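Sensory box/GGDEF family protein (Caulobacter crescentus, PDB 4YME) probably takes part in membrane-associated cyclic di-GMP signalling, this piece being its GGDEF domain, of the diguanylate cyclase family. Local coordinates at residues S15-L20 with T138-M143; E32-I37 with S130-D135; Q72-A77 with V88-G93; R105-L110 with M123-G128. All blocks are in the same frame, centred on the assembly; numbering follows the deposited sequence.

Interaction 1 (S15-L20 with T138-M143); sequences SLQMRL and TAEALM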
loop_
_atom_site.group_PDB
_atom_site.type_symbol
_atom_site.label_atom_id
_atom_site.label_comp_id
_atom_site.label_asym_id
_atom_site.label_seq_id
_atom_site.Cartn_x
_atom_site.Cartn_y
_atom_site.Cartn_z
ATOM N N SER A 15 0.575 13.317 -4.451
ATOM C CA SER A 15 1.336 12.764 -5.585
ATOM C C SER A 15 0.807 11.407 -5.981
ATOM O O SER A 15 0.777 11.102 -7.146
ATOM C CB SER A 15 2.840 12.713 -5.368
ATOM O OG SER A 15 3.190 12.068 -4.167
ATOM N N LEU A 16 0.301 10.627 -5.033
ATOM C CA LEU A 16 -0.397 9.405 -5.381
ATOM C C LEU A 16 -1.553 9.633 -6.343
ATOM O O LEU A 16 -1.685 8.978 -7.384
ATOM C CB LEU A 16 -0.910 8.703 -4.092
ATOM C CG LEU A 16 -1.931 7.591 -4.321
ATOM C CD1 LEU A 16 -1.187 6.459 -5.008
ATOM C CD2 LEU A 16 -2.609 7.187 -2.990
ATOM N N GLN A 17 -2.413 10.574 -5.986
ATOM C CA GLN A 17 -3.605 10.823 -6.811
ATOM C C GLN A 17 -3.175 11.275 -8.212
ATOM O O GLN A 17 -3.732 10.805 -9.220
ATOM C CB GLN A 17 -4.463 11.899 -6.136
ATOM C CG GLN A 17 -5.798 12.149 -6.857
ATOM C CD GLN A 17 -5.666 13.070 -8.094
ATOM O OE1 GLN A 17 -4.733 13.914 -8.196
ATOM N NE2 GLN A 17 -6.602 12.893 -9.058
HETATM N N MSE A 18 -2.148 12.132 -8.298
HETATM C CA MSE A 18 -1.698 12.645 -9.621
HETATM C C MSE A 18 -1.127 11.510 -10.485
HETATM O O MSE A 18 -1.402 11.394 -11.669
HETATM C CB MSE A 18 -0.617 13.696 -9.490
HETATM C CG MSE A 18 -1.097 14.915 -8.837
HETATM SE SE MSE A 18 0.294 16.271 -8.630
HETATM C CE MSE A 18 1.922 15.360 -8.143
ATOM N N ARG A 19 -0.301 10.695 -9.870
ATOM C CA ARG A 19 0.357 9.616 -10.604
ATOM C C ARG A 19 -0.625 8.499 -10.978
ATOM O O ARG A 19 -0.506 7.916 -12.042
ATOM C CB ARG A 19 1.566 9.100 -9.838
ATOM C CG ARG A 19 2.774 10.080 -9.899
ATOM C CD ARG A 19 4.010 9.459 -9.301
ATOM N NE ARG A 19 4.455 8.323 -10.127
ATOM C CZ ARG A 19 5.529 7.571 -9.877
ATOM N NH1 ARG A 19 6.264 7.817 -8.806
ATOM N NH2 ARG A 19 5.843 6.563 -10.662
ATOM N N LEU A 20 -1.616 8.253 -10.120
ATOM C CA LEU A 20 -2.655 7.248 -10.408
ATOM C C LEU A 20 -3.528 7.725 -11.568
ATOM O O LEU A 20 -3.839 6.980 -12.479
ATOM C CB LEU A 20 -3.452 6.943 -9.133
ATOM C CG LEU A 20 -4.639 5.990 -9.352
ATOM C CD1 LEU A 20 -4.205 4.686 -9.990
ATOM C CD2 LEU A 20 -5.257 5.714 -7.958
ATOM N N THR A 138 -11.683 6.150 -12.349
ATOM C CA THR A 138 -10.962 7.314 -11.934
ATOM C C THR A 138 -10.108 6.973 -10.709
ATOM O O THR A 138 -10.355 5.975 -10.030
ATOM C CB THR A 138 -11.882 8.457 -11.528
ATOM O OG1 THR A 138 -12.580 8.101 -10.316
ATOM C CG2 THR A 138 -12.858 8.716 -12.625
ATOM N N ALA A 139 -9.119 7.802 -10.460
ATOM C CA ALA A 139 -8.249 7.610 -9.310
ATOM C C ALA A 139 -9.023 7.547 -8.015
ATOM O O ALA A 139 -8.814 6.635 -7.194
ATOM C CB ALA A 139 -7.164 8.689 -9.235
ATOM N N GLU A 140 -9.974 8.467 -7.856
ATOM C CA GLU A 140 -10.750 8.554 -6.628
ATOM C C GLU A 140 -11.640 7.345 -6.441
ATOM O O GLU A 140 -11.769 6.862 -5.307
ATOM C CB GLU A 140 -11.598 9.826 -6.675
ATOM C CG GLU A 140 -10.778 11.097 -6.637
ATOM C CD GLU A 140 -9.955 11.422 -7.931
ATOM O OE1 GLU A 140 -10.277 11.042 -9.125
ATOM O OE2 GLU A 140 -8.901 12.080 -7.703
ATOM N N ALA A 141 -12.241 6.857 -7.542
ATOM C CA ALA A 141 -13.084 5.666 -7.497
ATOM C C ALA A 141 -12.269 4.454 -7.085
ATOM O O ALA A 141 -12.704 3.699 -6.218
ATOM C CB ALA A 141 -13.766 5.404 -8.766
ATOM N N LEU A 142 -11.092 4.285 -7.674
ATOM C CA LEU A 142 -10.225 3.160 -7.300
ATOM C C LEU A 142 -9.749 3.254 -5.847
ATOM O O LEU A 142 -9.640 2.208 -5.182
ATOM C CB LEU A 142 -8.997 3.112 -8.187
ATOM C CG LEU A 142 -9.321 2.671 -9.613
ATOM C CD1 LEU A 142 -8.161 2.902 -10.569
ATOM C CD2 LEU A 142 -9.747 1.209 -9.672
HETATM N N MSE A 143 -9.402 4.455 -5.407
HETATM C CA MSE A 143 -8.973 4.734 -4.000
HETATM C C MSE A 143 -9.992 4.274 -3.029
HETATM O O MSE A 143 -9.697 3.580 -2.007
HETATM C CB MSE A 143 -8.900 6.248 -3.757
HETATM C CG MSE A 143 -7.709 6.872 -4.277
HETATM SE SE MSE A 143 -6.280 5.707 -3.766
HETATM C CE MSE A 143 -5.908 6.475 -2.044
#
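L20 and A139 mark where the backbones of 15-20 and 138-143 come nearest, with CA atoms 5.7 Å apart. The axes of the two helical segments approach to 10.0 Å and run at 116° to each other, so the helices cross steeply instead of running side by side over these segments. The small A139 sits at this point, its CB 3.7 Å from L20 CG. Farther along, L20 CD1 faces L142 CD1. L16 and M143, a selenomethionine, reach toward each other tip to tip through CD2 and CE, in one of the two conformers modelled for M143.

A polar contact closes the more exposed side. The Q17 chain bends at chi2 (-80°) and carries its amide across to E140, where NE2 donates to OE2 over 2.8 Å. The N-H...O angle of 133° and an acceptor tilted out of the amide plane make this a bent bond, although it uses the syn lone pair of OE2. T138 is the N-cap of its helix, with OG1 accepting from A141 N at 3.1 Å.

Both helices cover the same sheet face: L16 and M143 both rest on L80 and I86, and L20 and L142 meet on V36 of strand 33-41.

Interaction 2 (E32-I37 with S130-D135); sequences ESLAVI and SLYPDD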
loop_
_atom_site.group_PDB
_atom_site.type_symbol
_atom_site.label_atom_id
_atom_site.label_comp_id
_atom_site.label_asym_id
_atom_site.label_seq_id
_atom_site.Cartn_x
_atom_site.Cartn_y
_atom_site.Cartn_z
ATOM N N GLU A 32 -1.966 -2.286 -20.600
ATOM C CA GLU A 32 -1.405 -2.810 -19.348
ATOM C C GLU A 32 -2.490 -2.913 -18.258
ATOM O O GLU A 32 -3.510 -2.265 -18.356
ATOM C CB GLU A 32 -0.266 -1.908 -18.852
ATOM C CG GLU A 32 0.953 -1.939 -19.716
ATOM C CD GLU A 32 1.861 -0.716 -19.545
ATOM O OE1 GLU A 32 1.354 0.451 -19.665
ATOM O OE2 GLU A 32 3.085 -0.906 -19.288
ATOM N N SER A 33 -2.189 -3.751 -17.283
ATOM C CA SER A 33 -3.083 -3.848 -16.129
ATOM C C SER A 33 -2.704 -2.820 -15.073
ATOM O O SER A 33 -1.536 -2.452 -14.934
ATOM C CB SER A 33 -3.088 -5.235 -15.557
ATOM O OG SER A 33 -1.884 -5.549 -15.006
ATOM N N LEU A 34 -3.717 -2.349 -14.376
ATOM C CA LEU A 34 -3.556 -1.386 -13.307
ATOM C C LEU A 34 -4.390 -1.831 -12.106
ATOM O O LEU A 34 -5.590 -2.080 -12.246
ATOM C CB LEU A 34 -4.029 -0.019 -13.780
ATOM C CG LEU A 34 -4.125 1.110 -12.772
ATOM C CD1 LEU A 34 -2.823 1.392 -12.237
ATOM C CD2 LEU A 34 -4.832 2.350 -13.469
ATOM N N ALA A 35 -3.747 -1.909 -10.956
ATOM C CA ALA A 35 -4.381 -2.310 -9.675
ATOM C C ALA A 35 -3.977 -1.366 -8.574
ATOM O O ALA A 35 -2.834 -0.821 -8.593
ATOM C CB ALA A 35 -3.976 -3.700 -9.271
ATOM N N VAL A 36 -4.884 -1.143 -7.640
ATOM C CA VAL A 36 -4.623 -0.309 -6.459
ATOM C C VAL A 36 -4.788 -1.192 -5.252
ATOM O O VAL A 36 -5.847 -1.789 -5.055
ATOM C CB VAL A 36 -5.541 0.898 -6.413
ATOM C CG1 VAL A 36 -5.379 1.708 -5.159
ATOM C CG2 VAL A 36 -5.335 1.734 -7.749
ATOM N N ILE A 37 -3.780 -1.184 -4.396
ATOM C CA ILE A 37 -3.700 -2.014 -3.225
ATOM C C ILE A 37 -3.618 -1.137 -2.014
ATOM O O ILE A 37 -2.652 -0.383 -1.877
ATOM C CB ILE A 37 -2.517 -2.956 -3.284
ATOM C CG1 ILE A 37 -2.576 -3.827 -4.531
ATOM C CG2 ILE A 37 -2.459 -3.807 -2.039
ATOM C CD1 ILE A 37 -1.354 -4.605 -4.875
ATOM N N SER A 130 -8.247 -3.209 -5.586
ATOM C CA SER A 130 -9.174 -2.752 -6.612
ATOM C C SER A 130 -8.514 -2.792 -7.965
ATOM O O SER A 130 -7.334 -2.423 -8.123
ATOM C CB SER A 130 -9.641 -1.343 -6.324
ATOM O OG SER A 130 -10.128 -1.279 -5.010
ATOM N N LEU A 131 -9.246 -3.230 -9.003
ATOM C CA LEU A 131 -8.717 -3.379 -10.346
ATOM C C LEU A 131 -9.382 -2.400 -11.284
ATOM O O LEU A 131 -10.605 -2.184 -11.233
ATOM C CB LEU A 131 -9.007 -4.814 -10.845
ATOM C CG LEU A 131 -8.493 -5.963 -9.979
ATOM C CD1 LEU A 131 -8.953 -7.345 -10.518
ATOM C CD2 LEU A 131 -7.016 -5.855 -9.864
ATOM N N TYR A 132 -8.597 -1.748 -12.126
ATOM C CA TYR A 132 -9.103 -0.912 -13.192
ATOM C C TYR A 132 -9.518 -1.809 -14.398
ATOM O O TYR A 132 -8.782 -2.739 -14.712
ATOM C CB TYR A 132 -7.995 0.061 -13.645
ATOM C CG TYR A 132 -8.381 0.918 -14.829
ATOM C CD1 TYR A 132 -9.109 2.102 -14.652
ATOM C CD2 TYR A 132 -8.022 0.571 -16.118
ATOM C CE1 TYR A 132 -9.486 2.872 -15.728
ATOM C CE2 TYR A 132 -8.430 1.331 -17.198
ATOM C CZ TYR A 132 -9.166 2.478 -16.995
ATOM O OH TYR A 132 -9.530 3.262 -18.075
ATOM N N PRO A 133 -10.676 -1.552 -15.025
ATOM C CA PRO A 133 -11.653 -0.524 -14.721
ATOM C C PRO A 133 -12.875 -1.003 -13.916
ATOM O O PRO A 133 -13.718 -0.188 -13.570
ATOM C CB PRO A 133 -12.142 -0.111 -16.124
ATOM C CG PRO A 133 -12.082 -1.341 -16.858
ATOM C CD PRO A 133 -10.882 -2.095 -16.382
ATOM N N ASP A 134 -12.955 -2.275 -13.604
ATOM C CA ASP A 134 -14.165 -2.819 -12.997
ATOM C C ASP A 134 -14.467 -2.251 -11.648
ATOM O O ASP A 134 -15.635 -2.077 -11.304
ATOM C CB ASP A 134 -14.063 -4.325 -12.899
ATOM C CG ASP A 134 -14.044 -5.007 -14.284
ATOM O OD1 ASP A 134 -14.426 -4.382 -15.306
ATOM O OD2 ASP A 134 -13.593 -6.174 -14.350
ATOM N N ASP A 135 -13.411 -1.917 -10.882
ATOM C CA ASP A 135 -13.553 -1.336 -9.569
ATOM C C ASP A 135 -13.432 0.191 -9.544
ATOM O O ASP A 135 -13.312 0.777 -8.478
ATOM C CB ASP A 135 -12.562 -1.975 -8.588
ATOM C CG ASP A 135 -12.750 -3.434 -8.438
ATOM O OD1 ASP A 135 -13.963 -3.885 -8.403
ATOM O OD2 ASP A 135 -11.774 -4.206 -8.392
#
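V36 and S130 form an antiparallel hydrogen-bonded pair that ties strand 33-41 to strand 125-131, an outermost strand of the four-stranded sheet in this ferredoxin-like fold. V36 N donates to S130 O at 2.8 Å, and S130 N returns a bond to V36 O, also 2.8 Å. Both are nearly straight at hydrogen (172° and 173°). S130 O also receives a CA-H...O contact from A35 CA at 3.3 Å. A third bond, Y132 N to L34 O at 3.0 Å, carries the pairing to the point where the chain turns off.

Side chains alternate about this backbone. On one face the A35 methyl meets L131 CD2 at 3.8 Å. On the other, L34 CD2 lies 3.9 Å from Y132 CB, with the leucine passing at a slant to the tyrosine side chain, and V36 packs on L142 and A146 of helix 139-156.

The next shell fixes the turn. L131 belongs to a non-hydrogen-bonded pair, so its N and O face away from strand 33-41, and D135 takes up both: L131 N donates to the anti lone pair of D135 OD2 at 2.8 Å, while D135 N donates to L131 O. Y132 CG is anti to the backbone N (chi1 176°), which directs the ring toward helix 13-30; there it packs on I24 and V27, and its hydroxyl bonds E28. The peptide bond into P133 is cis, and it folds P133 CB over the centre of the Y132 ring, 3.8 Å above its plane.

Interaction 3 (Q72-A77 with V88-G93); sequences QAPSFA and VQIAGG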
loop_
_atom_site.group_PDB
_atom_site.type_symbol
_atom_site.label_atom_id
_atom_site.label_comp_id
_atom_site.label_asym_id
_atom_site.label_seq_id
_atom_site.Cartn_x
_atom_site.Cartn_y
_atom_site.Cartn_z
ATOM N N GLN A 72 8.924 -1.153 -7.825
ATOM C CA GLN A 72 9.810 -0.462 -8.776
ATOM C C GLN A 72 8.976 0.212 -9.874
ATOM O O GLN A 72 7.943 -0.305 -10.237
ATOM C CB GLN A 72 10.757 -1.479 -9.445
ATOM C CG GLN A 72 11.608 -2.329 -8.426
ATOM C CD GLN A 72 12.504 -1.433 -7.605
ATOM O OE1 GLN A 72 13.062 -0.448 -8.150
ATOM N NE2 GLN A 72 12.668 -1.746 -6.289
ATOM N N ALA A 73 9.460 1.356 -10.383
ATOM C CA ALA A 73 8.800 2.010 -11.541
ATOM C C ALA A 73 8.556 0.964 -12.633
ATOM O O ALA A 73 9.426 0.128 -12.926
ATOM C CB ALA A 73 9.633 3.202 -12.077
ATOM N N PRO A 74 7.359 0.939 -13.221
ATOM C CA PRO A 74 6.358 2.005 -13.199
ATOM C C PRO A 74 5.339 1.960 -12.041
ATOM O O PRO A 74 4.466 2.830 -11.951
ATOM C CB PRO A 74 5.603 1.767 -14.529
ATOM C CG PRO A 74 5.706 0.280 -14.732
ATOM C CD PRO A 74 7.058 -0.080 -14.258
ATOM N N SER A 75 5.462 0.951 -11.185
ATOM C CA SER A 75 4.605 0.862 -10.000
ATOM C C SER A 75 5.134 1.865 -8.975
ATOM O O SER A 75 6.270 2.341 -9.050
ATOM C CB SER A 75 4.608 -0.574 -9.494
ATOM O OG SER A 75 4.056 -1.420 -10.478
ATOM N N PHE A 76 4.309 2.171 -7.976
ATOM C CA PHE A 76 4.699 3.168 -6.980
ATOM C C PHE A 76 3.918 2.973 -5.690
ATOM O O PHE A 76 2.868 2.334 -5.658
ATOM C CB PHE A 76 4.543 4.607 -7.533
ATOM C CG PHE A 76 3.231 4.891 -8.225
ATOM C CD1 PHE A 76 3.067 4.594 -9.564
ATOM C CD2 PHE A 76 2.183 5.539 -7.563
ATOM C CE1 PHE A 76 1.882 4.863 -10.234
ATOM C CE2 PHE A 76 1.041 5.842 -8.254
ATOM C CZ PHE A 76 0.898 5.505 -9.591
ATOM N N ALA A 77 4.443 3.561 -4.626
ATOM C CA ALA A 77 3.918 3.412 -3.260
ATOM C C ALA A 77 3.808 4.747 -2.586
ATOM O O ALA A 77 4.625 5.650 -2.802
ATOM C CB ALA A 77 4.747 2.494 -2.476
ATOM N N VAL A 88 0.364 1.139 -6.120
ATOM C CA VAL A 88 -0.208 1.092 -7.452
ATOM C C VAL A 88 0.663 0.249 -8.340
ATOM O O VAL A 88 1.841 0.536 -8.516
ATOM C CB VAL A 88 -0.419 2.512 -8.032
ATOM C CG1 VAL A 88 -0.941 2.419 -9.461
ATOM C CG2 VAL A 88 -1.296 3.365 -7.150
ATOM N N GLN A 89 0.061 -0.818 -8.882
ATOM C CA GLN A 89 0.768 -1.772 -9.731
ATOM C C GLN A 89 0.367 -1.547 -11.186
ATOM O O GLN A 89 -0.796 -1.596 -11.531
ATOM C CB GLN A 89 0.349 -3.190 -9.347
ATOM C CG GLN A 89 1.085 -4.207 -10.186
ATOM C CD GLN A 89 0.440 -5.596 -10.067
ATOM O OE1 GLN A 89 -0.801 -5.744 -10.144
ATOM N NE2 GLN A 89 1.264 -6.576 -9.897
ATOM N N ILE A 90 1.380 -1.301 -12.023
ATOM C CA ILE A 90 1.232 -1.335 -13.473
ATOM C C ILE A 90 2.002 -2.544 -13.975
ATOM O O ILE A 90 3.191 -2.678 -13.736
ATOM C CB ILE A 90 1.774 -0.068 -14.128
ATOM C CG1 ILE A 90 0.969 1.159 -13.742
ATOM C CG2 ILE A 90 1.713 -0.208 -15.651
ATOM C CD1 ILE A 90 1.557 2.523 -14.134
ATOM N N ALA A 91 1.310 -3.400 -14.712
ATOM C CA ALA A 91 1.904 -4.689 -15.102
ATOM C C ALA A 91 1.242 -5.216 -16.361
ATOM O O ALA A 91 0.522 -4.500 -17.010
ATOM C CB ALA A 91 1.763 -5.679 -13.970
ATOM N N GLY A 92 1.515 -6.480 -16.699
ATOM C CA GLY A 92 0.945 -7.119 -17.918
ATOM C C GLY A 92 -0.125 -8.154 -17.635
ATOM O O GLY A 92 -0.788 -8.128 -16.583
ATOM N N GLY A 93 -0.339 -9.018 -18.629
ATOM C CA GLY A 93 -1.003 -10.314 -18.456
ATOM C C GLY A 93 -2.380 -10.376 -17.804
ATOM O O GLY A 93 -3.206 -9.474 -17.969
#
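F76 and V88 pair as an antiparallel hydrogen-bonded couple, and both of its bonds are made: F76 N donates to V88 O at 3.0 Å, and V88 N donates to F76 O at 2.8 Å. One hydrogen-bonded position farther along, P74 stands opposite I90, and the regular pairing stops. P74 N has no proton for I90 O, and P74 O lies instead at the edge of the F76 ring, in its plane. I90 N is nevertheless satisfied, because the S75 hydroxyl takes the acceptor's place: I90 N to S75 OG is 3.1 Å, with 156° at the hydrogen. S75 N turns back to Q72 O at 2.9 Å, closing the turn around the cis peptide before P74. The intervening Q89 directs its backbone bond to A35 of the neighbouring strand, and its NE2 donates to V98 O.

Apolar contacts flank these bonds. P74 CG lies 4.0 Å from I90 CB. F76 CG is held between the backbone N and the carbonyl carbon (chi1 47°), which lays the ring alongside V88; V88 CB stands over one face, 3.8 Å from the ring centroid and 19° off the normal, a CH-pi contact. R19, in one of its two modelled conformers, adds a cation-pi contact from the opposite face. Replacing F76 with an alanine would probably leave V88 without its aromatic cover.

The arrangement closes the open end of the beta hairpin formed by strands 76-81 and 84-91, the hairpin whose turn carries the signature sequence of GGDEF domains.

Interaction 4 (R105-L110 with M123-G128); sequences RLIEML and MGSSLG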
loop_
_atom_site.group_PDB
_atom_site.type_symbol
_atom_site.label_atom_id
_atom_site.label_comp_id
_atom_site.label_asym_id
_atom_site.label_seq_id
_atom_site.Cartn_x
_atom_site.Cartn_y
_atom_site.Cartn_z
ATOM N N ARG A 105 2.933 -11.301 -2.111
ATOM C CA ARG A 105 4.313 -10.973 -1.799
ATOM C C ARG A 105 4.381 -9.839 -0.763
ATOM O O ARG A 105 5.203 -9.862 0.137
ATOM C CB ARG A 105 5.105 -10.616 -3.046
ATOM C CG ARG A 105 5.571 -11.821 -3.836
ATOM C CD ARG A 105 6.506 -11.414 -5.002
ATOM N NE ARG A 105 5.793 -10.748 -6.087
ATOM C CZ ARG A 105 5.974 -9.500 -6.521
ATOM N NH1 ARG A 105 6.845 -8.659 -5.943
ATOM N NH2 ARG A 105 5.237 -9.088 -7.568
ATOM N N LEU A 106 3.488 -8.866 -0.903
ATOM C CA LEU A 106 3.417 -7.767 0.055
ATOM C C LEU A 106 3.087 -8.290 1.461
ATOM O O LEU A 106 3.710 -7.886 2.453
ATOM C CB LEU A 106 2.394 -6.707 -0.383
ATOM C CG LEU A 106 2.794 -5.911 -1.636
ATOM C CD1 LEU A 106 1.672 -5.062 -2.078
ATOM C CD2 LEU A 106 4.117 -5.136 -1.402
ATOM N N ILE A 107 2.073 -9.127 1.575
ATOM C CA ILE A 107 1.694 -9.670 2.889
ATOM C C ILE A 107 2.918 -10.413 3.504
ATOM O O ILE A 107 3.255 -10.237 4.674
ATOM C CB ILE A 107 0.447 -10.591 2.779
ATOM C CG1 ILE A 107 -0.791 -9.735 2.488
ATOM C CG2 ILE A 107 0.256 -11.422 4.055
ATOM C CD1 ILE A 107 -1.918 -10.502 1.996
ATOM N N GLU A 108 3.595 -11.198 2.704
ATOM C CA GLU A 108 4.757 -11.951 3.203
ATOM C C GLU A 108 5.865 -11.019 3.695
ATOM O O GLU A 108 6.421 -11.201 4.828
ATOM C CB GLU A 108 5.325 -12.881 2.126
ATOM C CG GLU A 108 6.438 -13.807 2.676
ATOM C CD GLU A 108 6.043 -14.428 4.007
ATOM O OE1 GLU A 108 4.934 -15.019 4.063
ATOM O OE2 GLU A 108 6.820 -14.312 5.001
HETATM N N MSE A 109 6.146 -10.004 2.902
HETATM C CA MSE A 109 7.248 -9.117 3.268
HETATM C C MSE A 109 6.942 -8.279 4.495
HETATM O O MSE A 109 7.854 -7.944 5.235
HETATM C CB MSE A 109 7.660 -8.254 2.105
HETATM C CG MSE A 109 6.766 -7.066 1.826
HETATM SE SE MSE A 109 7.441 -5.960 0.332
HETATM C CE MSE A 109 8.220 -7.533 -0.640
ATOM N N LEU A 110 5.677 -7.957 4.728
ATOM C CA LEU A 110 5.275 -7.173 5.894
ATOM C C LEU A 110 5.006 -7.968 7.153
ATOM O O LEU A 110 4.579 -7.428 8.165
ATOM C CB LEU A 110 4.091 -6.282 5.538
ATOM C CG LEU A 110 4.293 -5.249 4.417
ATOM C CD1 LEU A 110 3.042 -4.380 4.176
ATOM C CD2 LEU A 110 5.537 -4.360 4.732
HETATM N N MSE A 123 4.694 -6.885 13.427
HETATM C CA MSE A 123 4.253 -6.324 12.138
HETATM C C MSE A 123 3.037 -7.206 11.721
HETATM O O MSE A 123 2.269 -7.636 12.575
HETATM C CB MSE A 123 5.416 -6.192 11.122
HETATM C CG MSE A 123 6.506 -5.140 11.413
HETATM SE SE MSE A 123 6.486 -3.363 10.486
HETATM C CE MSE A 123 6.617 -3.950 8.640
ATOM N N GLY A 124 2.822 -7.470 10.434
ATOM C CA GLY A 124 1.611 -8.100 9.958
ATOM C C GLY A 124 0.751 -7.025 9.329
ATOM O O GLY A 124 0.617 -5.957 9.866
ATOM N N SER A 125 0.151 -7.342 8.202
ATOM C CA SER A 125 -0.668 -6.382 7.473
ATOM C C SER A 125 -1.935 -7.023 6.925
ATOM O O SER A 125 -2.026 -8.272 6.816
ATOM C CB SER A 125 0.146 -5.884 6.303
ATOM O OG SER A 125 0.458 -6.926 5.377
ATOM N N SER A 126 -2.871 -6.169 6.553
ATOM C CA SER A 126 -4.067 -6.537 5.829
ATOM C C SER A 126 -4.143 -5.709 4.587
ATOM O O SER A 126 -3.589 -4.600 4.578
ATOM C CB SER A 126 -5.281 -6.272 6.681
ATOM O OG SER A 126 -5.291 -7.092 7.839
ATOM N N LEU A 127 -4.746 -6.206 3.538
ATOM C CA LEU A 127 -4.812 -5.477 2.297
ATOM C C LEU A 127 -6.085 -5.707 1.530
ATOM O O LEU A 127 -6.766 -6.757 1.714
ATOM C CB LEU A 127 -3.584 -5.633 1.448
ATOM C CG LEU A 127 -3.163 -6.918 0.895
ATOM C CD1 LEU A 127 -4.022 -7.309 -0.273
ATOM C CD2 LEU A 127 -1.720 -6.727 0.396
ATOM N N GLY A 128 -6.431 -4.727 0.720
ATOM C CA GLY A 128 -7.556 -4.792 -0.209
ATOM C C GLY A 128 -7.115 -4.371 -1.572
ATOM O O GLY A 128 -6.274 -3.448 -1.687
HETATM O O HOH W 1 1.658 -9.295 6.647
#
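L127 meets I107 and L106 through torsions that fold its chain back over the strand: CG lies between the backbone N and the carbonyl carbon (chi1 63°), and CD2 is thereby presented to the helix. I107 CG1, anti to its own carbonyl carbon, comes within 3.8 Å of L127 CD2, and L106 CB lies 4.2 Å from the same methyl. This is alpha/beta packing of the ferredoxin-like fold, in which helix 95-109 lies against a sheet face. The axes of 105-109 and 125-128 approach to 8.4 Å and run nearly antiparallel, at 165°. An alanine in place of L127 is likely to open a gap between helix and strand, leaving the I107 and L106 side chains without the methyl they close on.

Toward the end of the helix, L110 takes over. Its CB touches S125 OG at 3.7 Å, an apolar carbon beside a hydroxyl, while its own side chain also packs on I39 of strand 33-41. The backbones join here as well: G124 N donates to L110 O at 2.9 Å. G124 adopts phi 104°, where a side chain would press on the preceding carbonyl oxygen. G124 is also bonded through its backbone to D42, so it links the end of the helix to D42, just past strand 33-41.

One residue along, the direct bond gives way to a bridge: a water donates to I107 O at 2.7 Å and accepts from S125 N at 2.9 Å.

Overall arrangement
Interactions 2 and 3 lie within one sheet and are built chiefly on backbone bonds; they meet where strand 33-41 pairs with strand 84-91, through S33 with A91 and A35 with Q89. Both are buried. Interactions 1 and 4 join helices to structure beside them, rely mostly on apolar side chains and are only partly buried. They stand on opposite sides of the chain's centre, about 21 Å between centres, without touching. Interaction 1 reaches the sheet through L20 on V36 and L16 on V88, whereas interaction 4 shares strand 125-131 with interaction 2 and touches it at I37. Along the chain, interaction 1 encloses the other three. Polar side-chain contacts occupy the margin in interaction 1, while interaction 4 adds one direct backbone bond and a bridging water.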